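Local coordinates for D-psicose 3-epimerase (Agrobacterium tumefaciens, PDB 2HK0), which catalyses the C-3 epimerisation of free ketohexoses, interconverting D-fructose and D-psicose with the help of a bound metal ion, at residues E185-A188 with F189-V193; Y29-E33 with W34-F38; N298-A301 with F302-V306; Y63-A66 with E67-T70; H129-W132 with P133-Y136. All blocks are in the same frame, centred on the assembly; numbering follows the deposited sequence.

Interaction 1. Residues E185-A188 with F189-V193; sequences EGVA and FVKDV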
loop_
_atom_site.group_PDB
_atom_site.type_symbol
_atom_site.label_atom_id
_atom_site.label_comp_id
_atom_site.label_asym_id
_atom_site.label_seq_id
_atom_site.Cartn_x
_atom_site.Cartn_y
_atom_site.Cartn_z
ATOM N N GLU A 185 -20.814 8.141 9.353
ATOM C CA GLU A 185 -21.869 9.152 9.342
ATOM C C GLU A 185 -23.036 8.640 8.496
ATOM O O GLU A 185 -24.202 8.866 8.832
ATOM C CB GLU A 185 -21.354 10.473 8.759
ATOM C CG GLU A 185 -20.325 11.190 9.618
ATOM C CD GLU A 185 -19.876 12.512 9.010
ATOM O OE1 GLU A 185 -19.630 12.560 7.787
ATOM O OE2 GLU A 185 -19.763 13.503 9.753
ATOM N N GLY A 186 -22.714 7.950 7.396
ATOM C CA GLY A 186 -23.743 7.413 6.520
ATOM C C GLY A 186 -24.589 6.400 7.269
ATOM O O GLY A 186 -25.817 6.415 7.194
ATOM N N VAL A 187 -23.933 5.511 7.999
ATOM C CA VAL A 187 -24.652 4.518 8.783
ATOM C C VAL A 187 -25.537 5.170 9.864
ATOM O O VAL A 187 -26.660 4.728 10.091
ATOM C CB VAL A 187 -23.669 3.541 9.442
ATOM C CG1 VAL A 187 -24.377 2.735 10.545
ATOM C CG2 VAL A 187 -23.097 2.584 8.374
ATOM N N ALA A 188 -25.052 6.232 10.507
ATOM C CA ALA A 188 -25.844 6.882 11.558
ATOM C C ALA A 188 -27.102 7.466 10.931
ATOM O O ALA A 188 -28.196 7.341 11.472
ATOM C CB ALA A 188 -25.035 7.984 12.250
ATOM N N PHE A 189 -26.938 8.090 9.774
ATOM C CA PHE A 189 -28.061 8.690 9.076
ATOM C C PHE A 189 -29.113 7.629 8.724
ATOM O O PHE A 189 -30.302 7.832 8.943
ATOM C CB PHE A 189 -27.564 9.385 7.801
ATOM C CG PHE A 189 -28.656 9.991 6.970
ATOM C CD1 PHE A 189 -29.365 9.219 6.050
ATOM C CD2 PHE A 189 -28.965 11.338 7.095
ATOM C CE1 PHE A 189 -30.371 9.793 5.262
ATOM C CE2 PHE A 189 -29.976 11.931 6.310
ATOM C CZ PHE A 189 -30.676 11.163 5.396
ATOM N N VAL A 190 -28.660 6.512 8.156
ATOM C CA VAL A 190 -29.545 5.428 7.773
ATOM C C VAL A 190 -30.286 4.841 8.994
ATOM O O VAL A 190 -31.491 4.557 8.924
ATOM C CB VAL A 190 -28.741 4.342 7.008
ATOM C CG1 VAL A 190 -29.546 3.045 6.868
ATOM C CG2 VAL A 190 -28.398 4.880 5.620
ATOM N N LYS A 191 -29.584 4.677 10.111
ATOM C CA LYS A 191 -30.235 4.145 11.313
ATOM C C LYS A 191 -31.320 5.109 11.799
ATOM O O LYS A 191 -32.375 4.684 12.256
ATOM C CB LYS A 191 -29.203 3.902 12.410
ATOM C CG LYS A 191 -28.372 2.649 12.171
ATOM C CD LYS A 191 -27.308 2.474 13.243
ATOM C CE LYS A 191 -26.552 1.165 13.072
ATOM N NZ LYS A 191 -25.525 1.017 14.161
ATOM N N ASP A 192 -31.052 6.408 11.700
ATOM C CA ASP A 192 -32.027 7.417 12.086
ATOM C C ASP A 192 -33.254 7.382 11.186
ATOM O O ASP A 192 -34.368 7.668 11.635
ATOM C CB ASP A 192 -31.435 8.818 12.003
ATOM C CG ASP A 192 -30.852 9.269 13.312
ATOM O OD1 ASP A 192 -31.190 8.647 14.345
ATOM O OD2 ASP A 192 -30.068 10.246 13.316
ATOM N N VAL A 193 -33.059 7.066 9.911
ATOM C CA VAL A 193 -34.204 7.017 9.026
ATOM C C VAL A 193 -35.110 5.869 9.467
ATOM O O VAL A 193 -36.330 5.998 9.435
ATOM C CB VAL A 193 -33.791 6.832 7.549
ATOM C CG1 VAL A 193 -35.007 6.426 6.717
ATOM C CG2 VAL A 193 -33.203 8.156 7.010
#

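Interaction 2. Residues Y29-E33 with W34-F38; sequences YWEHE and WSAKF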
loop_
_atom_site.group_PDB
_atom_site.type_symbol
_atom_site.label_atom_id
_atom_site.label_comp_id
_atom_site.label_asym_id
_atom_site.label_seq_id
_atom_site.Cartn_x
_atom_site.Cartn_y
_atom_site.Cartn_z
ATOM N N TYR A 29 -19.746 7.666 -19.005
ATOM C CA TYR A 29 -18.313 7.482 -19.221
ATOM C C TYR A 29 -17.985 7.816 -20.691
ATOM O O TYR A 29 -16.938 8.368 -21.000
ATOM C CB TYR A 29 -17.981 6.016 -18.955
ATOM C CG TYR A 29 -16.653 5.511 -19.472
ATOM C CD1 TYR A 29 -15.449 5.956 -18.926
ATOM C CD2 TYR A 29 -16.607 4.492 -20.417
ATOM C CE1 TYR A 29 -14.231 5.379 -19.295
ATOM C CE2 TYR A 29 -15.407 3.915 -20.800
ATOM C CZ TYR A 29 -14.219 4.352 -20.233
ATOM O OH TYR A 29 -13.031 3.731 -20.587
ATOM N N TRP A 30 -18.905 7.476 -21.584
ATOM C CA TRP A 30 -18.732 7.695 -23.025
ATOM C C TRP A 30 -19.255 9.045 -23.545
ATOM O O TRP A 30 -19.145 9.324 -24.741
ATOM C CB TRP A 30 -19.428 6.565 -23.800
ATOM C CG TRP A 30 -18.717 5.226 -23.767
ATOM C CD1 TRP A 30 -17.641 4.853 -24.522
ATOM C CD2 TRP A 30 -19.035 4.096 -22.940
ATOM N NE1 TRP A 30 -17.267 3.568 -24.219
ATOM C CE2 TRP A 30 -18.105 3.080 -23.248
ATOM C CE3 TRP A 30 -20.012 3.847 -21.963
ATOM C CZ2 TRP A 30 -18.121 1.829 -22.613
ATOM C CZ3 TRP A 30 -20.030 2.608 -21.333
ATOM C CH2 TRP A 30 -19.088 1.614 -21.661
ATOM N N GLU A 31 -19.801 9.888 -22.673
ATOM C CA GLU A 31 -20.344 11.168 -23.134
ATOM C C GLU A 31 -19.689 12.408 -22.538
ATOM O O GLU A 31 -18.828 12.308 -21.656
ATOM C CB GLU A 31 -21.846 11.219 -22.860
ATOM C CG GLU A 31 -22.656 10.159 -23.592
ATOM C CD GLU A 31 -22.673 10.375 -25.107
ATOM O OE1 GLU A 31 -22.606 11.544 -25.543
ATOM O OE2 GLU A 31 -22.765 9.378 -25.855
ATOM N N HIS A 32 -20.114 13.579 -23.025
ATOM C CA HIS A 32 -19.596 14.864 -22.555
ATOM C C HIS A 32 -20.726 15.704 -21.987
ATOM O O HIS A 32 -20.494 16.710 -21.329
ATOM C CB HIS A 32 -18.959 15.644 -23.706
ATOM C CG HIS A 32 -17.863 14.907 -24.400
ATOM N ND1 HIS A 32 -16.747 14.442 -23.740
ATOM C CD2 HIS A 32 -17.715 14.541 -25.696
ATOM C CE1 HIS A 32 -15.959 13.819 -24.600
ATOM N NE2 HIS A 32 -16.524 13.864 -25.793
ATOM N N GLU A 33 -21.956 15.288 -22.268
ATOM C CA GLU A 33 -23.141 15.997 -21.814
ATOM C C GLU A 33 -24.062 15.046 -21.032
ATOM O O GLU A 33 -24.214 13.874 -21.406
ATOM C CB GLU A 33 -23.886 16.538 -23.036
ATOM C CG GLU A 33 -24.228 18.007 -22.982
ATOM C CD GLU A 33 -23.003 18.889 -22.939
ATOM O OE1 GLU A 33 -22.125 18.755 -23.821
ATOM O OE2 GLU A 33 -22.922 19.724 -22.023
ATOM N N TRP A 34 -24.677 15.538 -19.955
ATOM C CA TRP A 34 -25.585 14.702 -19.174
ATOM C C TRP A 34 -26.854 14.432 -19.991
ATOM O O TRP A 34 -27.589 13.486 -19.723
ATOM C CB TRP A 34 -26.001 15.398 -17.869
ATOM C CG TRP A 34 -24.878 15.737 -16.920
ATOM C CD1 TRP A 34 -24.509 16.988 -16.508
ATOM C CD2 TRP A 34 -24.019 14.821 -16.231
ATOM N NE1 TRP A 34 -23.478 16.906 -15.603
ATOM C CE2 TRP A 34 -23.156 15.589 -15.415
ATOM C CE3 TRP A 34 -23.894 13.428 -16.222
ATOM C CZ2 TRP A 34 -22.181 15.010 -14.596
ATOM C CZ3 TRP A 34 -22.915 12.848 -15.402
ATOM C CH2 TRP A 34 -22.075 13.641 -14.603
ATOM N N SER A 35 -27.097 15.279 -20.988
ATOM C CA SER A 35 -28.279 15.177 -21.841
ATOM C C SER A 35 -28.246 14.019 -22.844
ATOM O O SER A 35 -29.271 13.685 -23.436
ATOM C CB SER A 35 -28.481 16.494 -22.595
ATOM O OG SER A 35 -27.430 16.711 -23.523
ATOM N N ALA A 36 -27.084 13.407 -23.050
ATOM C CA ALA A 36 -26.996 12.289 -23.986
ATOM C C ALA A 36 -27.882 11.133 -23.508
ATOM O O ALA A 36 -27.798 10.722 -22.350
ATOM C CB ALA A 36 -25.552 11.826 -24.117
ATOM N N LYS A 37 -28.732 10.620 -24.397
ATOM C CA LYS A 37 -29.634 9.519 -24.060
ATOM C C LYS A 37 -28.898 8.203 -23.842
ATOM O O LYS A 37 -27.933 7.894 -24.543
ATOM C CB LYS A 37 -30.684 9.338 -25.153
ATOM C CG LYS A 37 -31.662 10.492 -25.248
ATOM C CD LYS A 37 -32.703 10.229 -26.330
ATOM C CE LYS A 37 -33.656 11.398 -26.470
ATOM N NZ LYS A 37 -34.399 11.322 -27.765
ATOM N N PHE A 38 -29.382 7.414 -22.887
ATOM C CA PHE A 38 -28.741 6.144 -22.557
ATOM C C PHE A 38 -29.253 4.940 -23.360
ATOM O O PHE A 38 -28.637 3.876 -23.361
ATOM C CB PHE A 38 -28.878 5.887 -21.042
ATOM C CG PHE A 38 -30.295 5.642 -20.584
ATOM C CD1 PHE A 38 -30.899 4.401 -20.769
ATOM C CD2 PHE A 38 -31.023 6.650 -19.969
ATOM C CE1 PHE A 38 -32.216 4.166 -20.342
ATOM C CE2 PHE A 38 -32.336 6.430 -19.541
ATOM C CZ PHE A 38 -32.934 5.184 -19.728
#

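Interaction 3. Residues N298-A301 with F302-V306; sequences NALA and FSRFV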
loop_
_atom_site.group_PDB
_atom_site.type_symbol
_atom_site.label_atom_id
_atom_site.label_comp_id
_atom_site.label_asym_id
_atom_site.label_seq_id
_atom_site.Cartn_x
_atom_site.Cartn_y
_atom_site.Cartn_z
ATOM N N ASN A 298 -11.336 -4.114 -19.834
ATOM C CA ASN A 298 -10.242 -4.611 -19.002
ATOM C C ASN A 298 -10.511 -4.313 -17.521
ATOM O O ASN A 298 -10.191 -5.131 -16.652
ATOM C CB ASN A 298 -8.886 -4.010 -19.446
ATOM C CG ASN A 298 -8.457 -4.494 -20.840
ATOM O OD1 ASN A 298 -8.806 -5.602 -21.253
ATOM N ND2 ASN A 298 -7.700 -3.667 -21.559
ATOM N N ALA A 299 -11.103 -3.152 -17.235
ATOM C CA ALA A 299 -11.405 -2.794 -15.851
ATOM C C ALA A 299 -12.447 -3.759 -15.291
ATOM O O ALA A 299 -12.398 -4.105 -14.109
ATOM C CB ALA A 299 -11.908 -1.352 -15.752
ATOM N N LEU A 300 -13.368 -4.199 -16.150
ATOM C CA LEU A 300 -14.424 -5.148 -15.777
ATOM C C LEU A 300 -13.787 -6.463 -15.355
ATOM O O LEU A 300 -14.109 -7.009 -14.295
ATOM C CB LEU A 300 -15.350 -5.448 -16.971
ATOM C CG LEU A 300 -16.850 -5.726 -16.777
ATOM C CD1 LEU A 300 -17.382 -6.546 -17.978
ATOM C CD2 LEU A 300 -17.148 -6.406 -15.451
ATOM N N ALA A 301 -12.908 -6.990 -16.211
ATOM C CA ALA A 301 -12.208 -8.252 -15.922
ATOM C C ALA A 301 -11.377 -8.121 -14.642
ATOM O O ALA A 301 -11.360 -9.019 -13.798
ATOM C CB ALA A 301 -11.291 -8.639 -17.110
ATOM N N PHE A 302 -10.679 -6.998 -14.517
ATOM C CA PHE A 302 -9.858 -6.713 -13.342
ATOM C C PHE A 302 -10.765 -6.736 -12.109
ATOM O O PHE A 302 -10.456 -7.366 -11.099
ATOM C CB PHE A 302 -9.215 -5.319 -13.500
ATOM C CG PHE A 302 -8.484 -4.826 -12.277
ATOM C CD1 PHE A 302 -7.123 -5.078 -12.107
ATOM C CD2 PHE A 302 -9.157 -4.107 -11.293
ATOM C CE1 PHE A 302 -6.447 -4.615 -10.971
ATOM C CE2 PHE A 302 -8.499 -3.645 -10.164
ATOM C CZ PHE A 302 -7.137 -3.897 -9.999
ATOM N N SER A 303 -11.900 -6.053 -12.193
ATOM C CA SER A 303 -12.804 -5.974 -11.050
ATOM C C SER A 303 -13.390 -7.305 -10.640
ATOM O O SER A 303 -13.523 -7.590 -9.459
ATOM C CB SER A 303 -13.918 -4.969 -11.323
ATOM O OG SER A 303 -13.366 -3.681 -11.505
ATOM N N ARG A 304 -13.742 -8.129 -11.612
ATOM C CA ARG A 304 -14.305 -9.427 -11.274
ATOM C C ARG A 304 -13.252 -10.318 -10.618
ATOM O O ARG A 304 -13.556 -11.054 -9.673
ATOM C CB ARG A 304 -14.855 -10.103 -12.530
ATOM C CG ARG A 304 -16.171 -9.508 -12.978
ATOM C CD ARG A 304 -16.675 -10.089 -14.298
ATOM N NE ARG A 304 -18.079 -9.736 -14.504
ATOM C CZ ARG A 304 -18.666 -9.621 -15.689
ATOM N NH1 ARG A 304 -17.973 -9.825 -16.804
ATOM N NH2 ARG A 304 -19.958 -9.297 -15.762
ATOM N N PHE A 305 -12.014 -10.224 -11.106
ATOM C CA PHE A 305 -10.908 -11.053 -10.607
ATOM C C PHE A 305 -10.400 -10.647 -9.219
ATOM O O PHE A 305 -10.148 -11.499 -8.376
ATOM C CB PHE A 305 -9.751 -11.040 -11.635
ATOM C CG PHE A 305 -8.600 -11.978 -11.297
ATOM C CD1 PHE A 305 -8.835 -13.314 -10.980
ATOM C CD2 PHE A 305 -7.278 -11.518 -11.323
ATOM C CE1 PHE A 305 -7.765 -14.186 -10.695
ATOM C CE2 PHE A 305 -6.199 -12.378 -11.039
ATOM C CZ PHE A 305 -6.438 -13.706 -10.729
ATOM N N VAL A 306 -10.271 -9.348 -8.975
ATOM C CA VAL A 306 -9.783 -8.851 -7.700
ATOM C C VAL A 306 -10.908 -8.614 -6.678
ATOM O O VAL A 306 -10.716 -8.796 -5.481
ATOM C CB VAL A 306 -8.998 -7.524 -7.918
ATOM C CG1 VAL A 306 -8.580 -6.893 -6.588
ATOM C CG2 VAL A 306 -7.790 -7.799 -8.774
#

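Interaction 4. Residues Y63-A66 with E67-T70; sequences YSDA and ELAT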
loop_
_atom_site.group_PDB
_atom_site.type_symbol
_atom_site.label_atom_id
_atom_site.label_comp_id
_atom_site.label_asym_id
_atom_site.label_seq_id
_atom_site.Cartn_x
_atom_site.Cartn_y
_atom_site.Cartn_z
ATOM N N TYR A 63 -39.165 10.246 -20.854
ATOM C CA TYR A 63 -39.613 9.239 -21.804
ATOM C C TYR A 63 -41.092 8.940 -21.637
ATOM O O TYR A 63 -41.626 8.999 -20.535
ATOM C CB TYR A 63 -38.816 7.946 -21.616
ATOM C CG TYR A 63 -37.377 8.045 -22.050
ATOM C CD1 TYR A 63 -37.043 8.226 -23.393
ATOM C CD2 TYR A 63 -36.346 7.971 -21.120
ATOM C CE1 TYR A 63 -35.712 8.336 -23.797
ATOM C CE2 TYR A 63 -35.013 8.080 -21.512
ATOM C CZ TYR A 63 -34.704 8.262 -22.849
ATOM O OH TYR A 63 -33.388 8.373 -23.229
ATOM N N SER A 64 -41.747 8.614 -22.744
ATOM C CA SER A 64 -43.161 8.275 -22.726
ATOM C C SER A 64 -43.258 6.864 -22.180
ATOM O O SER A 64 -42.287 6.115 -22.226
ATOM C CB SER A 64 -43.731 8.289 -24.140
ATOM O OG SER A 64 -43.204 7.215 -24.905
ATOM N N ASP A 65 -44.427 6.493 -21.679
ATOM C CA ASP A 65 -44.606 5.151 -21.146
ATOM C C ASP A 65 -44.293 4.103 -22.214
ATOM O O ASP A 65 -43.885 2.983 -21.895
ATOM C CB ASP A 65 -46.038 4.985 -20.617
ATOM C CG ASP A 65 -46.224 5.608 -19.240
ATOM O OD1 ASP A 65 -45.417 6.490 -18.879
ATOM O OD2 ASP A 65 -47.172 5.227 -18.518
ATOM N N ALA A 66 -44.467 4.472 -23.481
ATOM C CA ALA A 66 -44.193 3.553 -24.585
ATOM C C ALA A 66 -42.686 3.395 -24.779
ATOM O O ALA A 66 -42.187 2.308 -25.081
ATOM C CB ALA A 66 -44.832 4.075 -25.865
ATOM N N GLU A 67 -41.968 4.500 -24.613
ATOM C CA GLU A 67 -40.523 4.499 -24.753
ATOM C C GLU A 67 -39.879 3.727 -23.603
ATOM O O GLU A 67 -38.945 2.951 -23.816
ATOM C CB GLU A 67 -40.024 5.933 -24.788
ATOM C CG GLU A 67 -40.523 6.678 -26.004
ATOM C CD GLU A 67 -40.203 8.147 -25.933
ATOM O OE1 GLU A 67 -40.576 8.778 -24.922
ATOM O OE2 GLU A 67 -39.580 8.666 -26.885
ATOM N N LEU A 68 -40.388 3.935 -22.392
ATOM C CA LEU A 68 -39.867 3.227 -21.230
ATOM C C LEU A 68 -39.980 1.732 -21.492
ATOM O O LEU A 68 -39.026 0.989 -21.286
ATOM C CB LEU A 68 -40.655 3.595 -19.977
ATOM C CG LEU A 68 -40.473 5.036 -19.517
ATOM C CD1 LEU A 68 -41.334 5.310 -18.291
ATOM C CD2 LEU A 68 -39.015 5.277 -19.210
ATOM N N ALA A 69 -41.146 1.303 -21.962
ATOM C CA ALA A 69 -41.381 -0.103 -22.272
ATOM C C ALA A 69 -40.356 -0.624 -23.280
ATOM O O ALA A 69 -39.850 -1.734 -23.150
ATOM C CB ALA A 69 -42.790 -0.284 -22.828
ATOM N N THR A 70 -40.053 0.180 -24.288
ATOM C CA THR A 70 -39.087 -0.229 -25.303
ATOM C C THR A 70 -37.699 -0.395 -24.687
ATOM O O THR A 70 -36.957 -1.314 -25.027
ATOM C CB THR A 70 -39.011 0.817 -26.437
ATOM O OG1 THR A 70 -40.304 0.937 -27.047
ATOM C CG2 THR A 70 -37.973 0.407 -27.492
#

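Interaction 5. Residues H129-W132 with P133-Y136; sequences HSYW and PIDY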
loop_
_atom_site.group_PDB
_atom_site.type_symbol
_atom_site.label_atom_id
_atom_site.label_comp_id
_atom_site.label_asym_id
_atom_site.label_seq_id
_atom_site.Cartn_x
_atom_site.Cartn_y
_atom_site.Cartn_z
ATOM N N HIS A 129 -30.315 12.580 0.097
ATOM C CA HIS A 129 -30.561 13.391 1.280
ATOM C C HIS A 129 -30.221 14.857 1.072
ATOM O O HIS A 129 -30.409 15.676 1.969
ATOM C CB HIS A 129 -29.666 12.894 2.403
ATOM C CG HIS A 129 -28.206 13.023 2.085
ATOM N ND1 HIS A 129 -27.612 12.344 1.040
ATOM C CD2 HIS A 129 -27.231 13.781 2.645
ATOM C CE1 HIS A 129 -26.336 12.681 0.971
ATOM N NE2 HIS A 129 -26.079 13.550 1.933
ATOM N N SER A 130 -29.708 15.188 -0.103
ATOM C CA SER A 130 -29.247 16.541 -0.339
ATOM C C SER A 130 -29.513 16.947 -1.782
ATOM O O SER A 130 -30.543 16.604 -2.357
ATOM C CB SER A 130 -27.743 16.562 -0.030
ATOM O OG SER A 130 -27.148 17.830 -0.193
ATOM N N TYR A 131 -28.582 17.694 -2.355
ATOM C CA TYR A 131 -28.693 18.116 -3.735
ATOM C C TYR A 131 -27.325 18.559 -4.219
ATOM O O TYR A 131 -26.350 18.568 -3.461
ATOM C CB TYR A 131 -29.675 19.275 -3.880
ATOM C CG TYR A 131 -29.192 20.567 -3.259
ATOM C CD1 TYR A 131 -29.315 20.793 -1.893
ATOM C CD2 TYR A 131 -28.617 21.568 -4.048
ATOM C CE1 TYR A 131 -28.882 21.995 -1.319
ATOM C CE2 TYR A 131 -28.179 22.768 -3.486
ATOM C CZ TYR A 131 -28.317 22.977 -2.125
ATOM O OH TYR A 131 -27.906 24.170 -1.575
ATOM N N TRP A 132 -27.271 18.909 -5.497
ATOM C CA TRP A 132 -26.065 19.395 -6.139
ATOM C C TRP A 132 -26.494 20.591 -6.997
ATOM O O TRP A 132 -27.580 20.580 -7.575
ATOM C CB TRP A 132 -25.471 18.322 -7.038
ATOM C CG TRP A 132 -24.384 18.866 -7.863
ATOM C CD1 TRP A 132 -23.073 18.987 -7.517
ATOM C CD2 TRP A 132 -24.514 19.437 -9.167
ATOM N NE1 TRP A 132 -22.372 19.602 -8.525
ATOM C CE2 TRP A 132 -23.234 19.889 -9.552
ATOM C CE3 TRP A 132 -25.590 19.611 -10.048
ATOM C CZ2 TRP A 132 -22.996 20.506 -10.786
ATOM C CZ3 TRP A 132 -25.356 20.225 -11.278
ATOM C CH2 TRP A 132 -24.065 20.664 -11.635
ATOM N N PRO A 133 -25.640 21.620 -7.129
ATOM C CA PRO A 133 -24.294 21.838 -6.590
ATOM C C PRO A 133 -24.165 21.978 -5.070
ATOM O O PRO A 133 -23.709 21.057 -4.382
ATOM C CB PRO A 133 -23.840 23.113 -7.310
ATOM C CG PRO A 133 -24.658 23.117 -8.578
ATOM C CD PRO A 133 -26.000 22.706 -8.061
ATOM N N ILE A 134 -24.555 23.154 -4.587
ATOM C CA ILE A 134 -24.516 23.578 -3.184
ATOM C C ILE A 134 -23.572 24.779 -3.121
ATOM O O ILE A 134 -22.362 24.643 -3.287
ATOM C CB ILE A 134 -24.006 22.484 -2.194
ATOM C CG1 ILE A 134 -25.076 21.402 -1.984
ATOM C CG2 ILE A 134 -23.707 23.118 -0.838
ATOM C CD1 ILE A 134 -24.682 20.331 -0.984
ATOM N N ASP A 135 -24.137 25.959 -2.899
ATOM C CA ASP A 135 -23.347 27.183 -2.839
ATOM C C ASP A 135 -22.601 27.278 -1.519
ATOM O O ASP A 135 -23.166 27.688 -0.503
ATOM C CB ASP A 135 -24.256 28.408 -3.004
ATOM C CG ASP A 135 -23.476 29.714 -3.056
ATOM O OD1 ASP A 135 -22.494 29.848 -2.299
ATOM O OD2 ASP A 135 -23.850 30.611 -3.845
ATOM N N TYR A 136 -21.329 26.902 -1.535
ATOM C CA TYR A 136 -20.529 26.965 -0.325
ATOM C C TYR A 136 -19.994 28.365 -0.023
ATOM O O TYR A 136 -19.215 28.549 0.910
ATOM C CB TYR A 136 -19.385 25.944 -0.385
ATOM C CG TYR A 136 -19.857 24.540 -0.072
ATOM C CD1 TYR A 136 -20.495 24.262 1.130
ATOM C CD2 TYR A 136 -19.717 23.506 -0.993
ATOM C CE1 TYR A 136 -20.990 22.999 1.411
ATOM C CE2 TYR A 136 -20.211 22.228 -0.715
ATOM C CZ TYR A 136 -20.850 21.989 0.488
ATOM O OH TYR A 136 -21.391 20.757 0.762
#

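Interaction 1. Residues E185-A188 with F189-V193
Four successive i to i+4 bonds carry the backbone from E185-A188 into F189-V193, F189 N to E185 O, V190 N to G186 O, K191 N to V187 O and D192 N to A188 O, all between 2.9 and 3.0 Å. They form the last turns of helix 183-193, which joins strands 166-170 and 198-203 in one beta-alpha-beta crossover of the TIM barrel. The side chains divide into an inner and an outer face. V187 and V190 sit buried against V200 of the following strand and L224, and V190 CG2 also lies 3.4 Å from G186 O, one turn back. F189 swings its ring away from E185-A188, with CG anti to the backbone N (chi1 178°), and packs on V150 and I153 of helix 142-162. D192 turns to that same helix, where OD2 is hydrogen-bonded to Y146. E185 reaches toward the preceding residues, its OE1 accepting a bond from N181 N. Between E185-A188 and F189-V193 the side chains meet at V187 and K191: K191 runs back along the helix surface as an extended chain, side by side with V187 and pointing the same way, and brings CE to 3.7 Å from V187 CG1.

Interaction 2. Residues Y29-E33 with W34-F38
A36 sets its methyl against the side chain of E31, with A36 CB 3.3 Å from E31 OE1 and 3.4 Å from E31 CG. The glutamate is bent at chi2 (-68°), which folds the carboxylate over the methyl. Its other oxygen, OE2, is hydrogen-bonded to Y41 OH, so the hydroxyl helps to fix the rotation of the group. Between these two residues the chain reverses in a type I beta turn from E33 to A36, closed by a weak bond from A36 N to E33 O at 3.3 Å. Within the turn, S35 OG comes alongside E33 CG at 3.5 Å, while E33 OE2 leaves for T272 OG1. The second shell holds the loop at several points. W34 packs on T272 and I273 of helix 271-276, its NE1 bound to D276 and its carbonyl oxygen to H59 NE2; A36 O takes a bond from Y27 OH. Farther back, W30 makes a cation-pi contact with K44. The whole is a compact loop after the first strand of the TIM barrel, at the C-terminal end of the strands, where enzymes of this fold carry their active sites.

Interaction 3. Residues N298-A301 with F302-V306
R304 reaches back over L300 one turn earlier on helix 289-307, the C-terminal helix that packs against the outside of the TIM barrel. Its CB and CG pass L300 O, the nearer being CG at 3.5 Å, while R304 N donates to that same oxygen at 2.9 Å. The chain then runs extended to NE; CD lies 3.9 Å from L300 CD2, and NE closes to 3.6 Å from that methyl. At the tip the guanidinium lays one face on the leucine, CD2 standing 3.5 Å above the plane over its centre, with L300 CD1 beneath NH1 on that face. The flat charged group is held in its rotation by polar partners too: NH2 forms a salt bridge with D51 and a hydrogen bond with G49 O. L300 itself is buried against H23 and F50. On another side of the helix F302 meets W245 edge to face and V306 of the third subunit, so this helix also takes part in assembly. S303 turns inward to M263 and P238, its hydroxyl anti to the carbonyl carbon (chi1 -62°). That rotation lets OG join the backbone N of S303 in donating to A299 O, each at 2.8 Å and from opposite faces of its plane.

Interaction 4. Residues Y63-A66 with E67-T70
S64 and E67 hold each other at the start of helix 65-77. E67 N donates to S64 OG at 3.0 Å, and E67 OE1 accepts in return from S64 N in a nearly straight bond (172°) modelled at 2.5 Å, a doubtfully short length; a weak bond from S64 OG to E67 OE1 adds to the pair. The serine hydroxyl stands between its own N and carbonyl carbon (chi1 69°), which faces it to the first turn. One step on, L68 N meets S64 O at 2.9 Å. T70 then doubles the grip on A66 O, its N and OG1 coming from opposite faces of the carbonyl plane, OG1 at 3.0 Å. D65 turns outward to a salt bridge with K118. Packing closes the other side: L68 CD2 touches Y63 CB at 3.6 Å, and E67 OE1 lies at the edge of the Y63 ring, the carboxylate turned 79° from it. With S64 as N-cap, the reciprocal serine and glutamate bonds make a capping box.

Interaction 5. Residues H129-W132 with P133-Y136
Y131 lays its ring across I134, whose CG1 sits 3.6 Å above one face, offset toward the rim and nearest to CZ. This CH-pi contact has CG1 3.8 Å from the ring centroid and 18° off its normal. The tyrosine side chain stands between its backbone N and carbonyl carbon (chi1 68°), a rotation that brings the ring round over the isoleucine. The same branch of I134 also lies 3.4 Å from Y131 O at CG1 and reaches S130 OG with CD1 at 3.6 Å, while the other, CG2, lies over a face of the Y136 ring. The stretch belongs to the loop that follows strand 123-126 and precedes helix 142-162, at the C-terminal end of the TIM-barrel strands. Here the chain bends through a cis peptide bond between W132 and P133, which puts the proline ring over a face of the indole, P133 CG at 3.7 Å from W132 CE2. W132 is also tied by its backbone to P88, and both Y131 and P133 pack on K90, so the loop leans on the one after strand 81-85. At the far end Y136 OH is hydrogen-bonded to H178 ND1, while its ring meets W280 of the second subunit with the planes about 30° apart. D135 OD1 accepts a bond that ties it to S137 OG.

Overall arrangement
Along the chain the order is interaction 2, 4, 5, 1, 3, spread around one eight-stranded TIM barrel. Interactions 2 and 5 lie in loops after the first and fourth strands, their nearest atoms about 5 Å apart though their centres are 22 Å apart; 1 and 3 lie on outer helices and 4 at the start of another. Two pairs touch directly: F189 packs on H129, joining interactions 1 and 5, and Y63 meets K37 and F38, joining 4 and 2. Interactions 1 and 2 fall on opposite sides of the chain's centre, 32 Å between centres. Neighbouring subunits reach 1, 3 and 5, so the helical shell and one loop also serve the four-chain assembly.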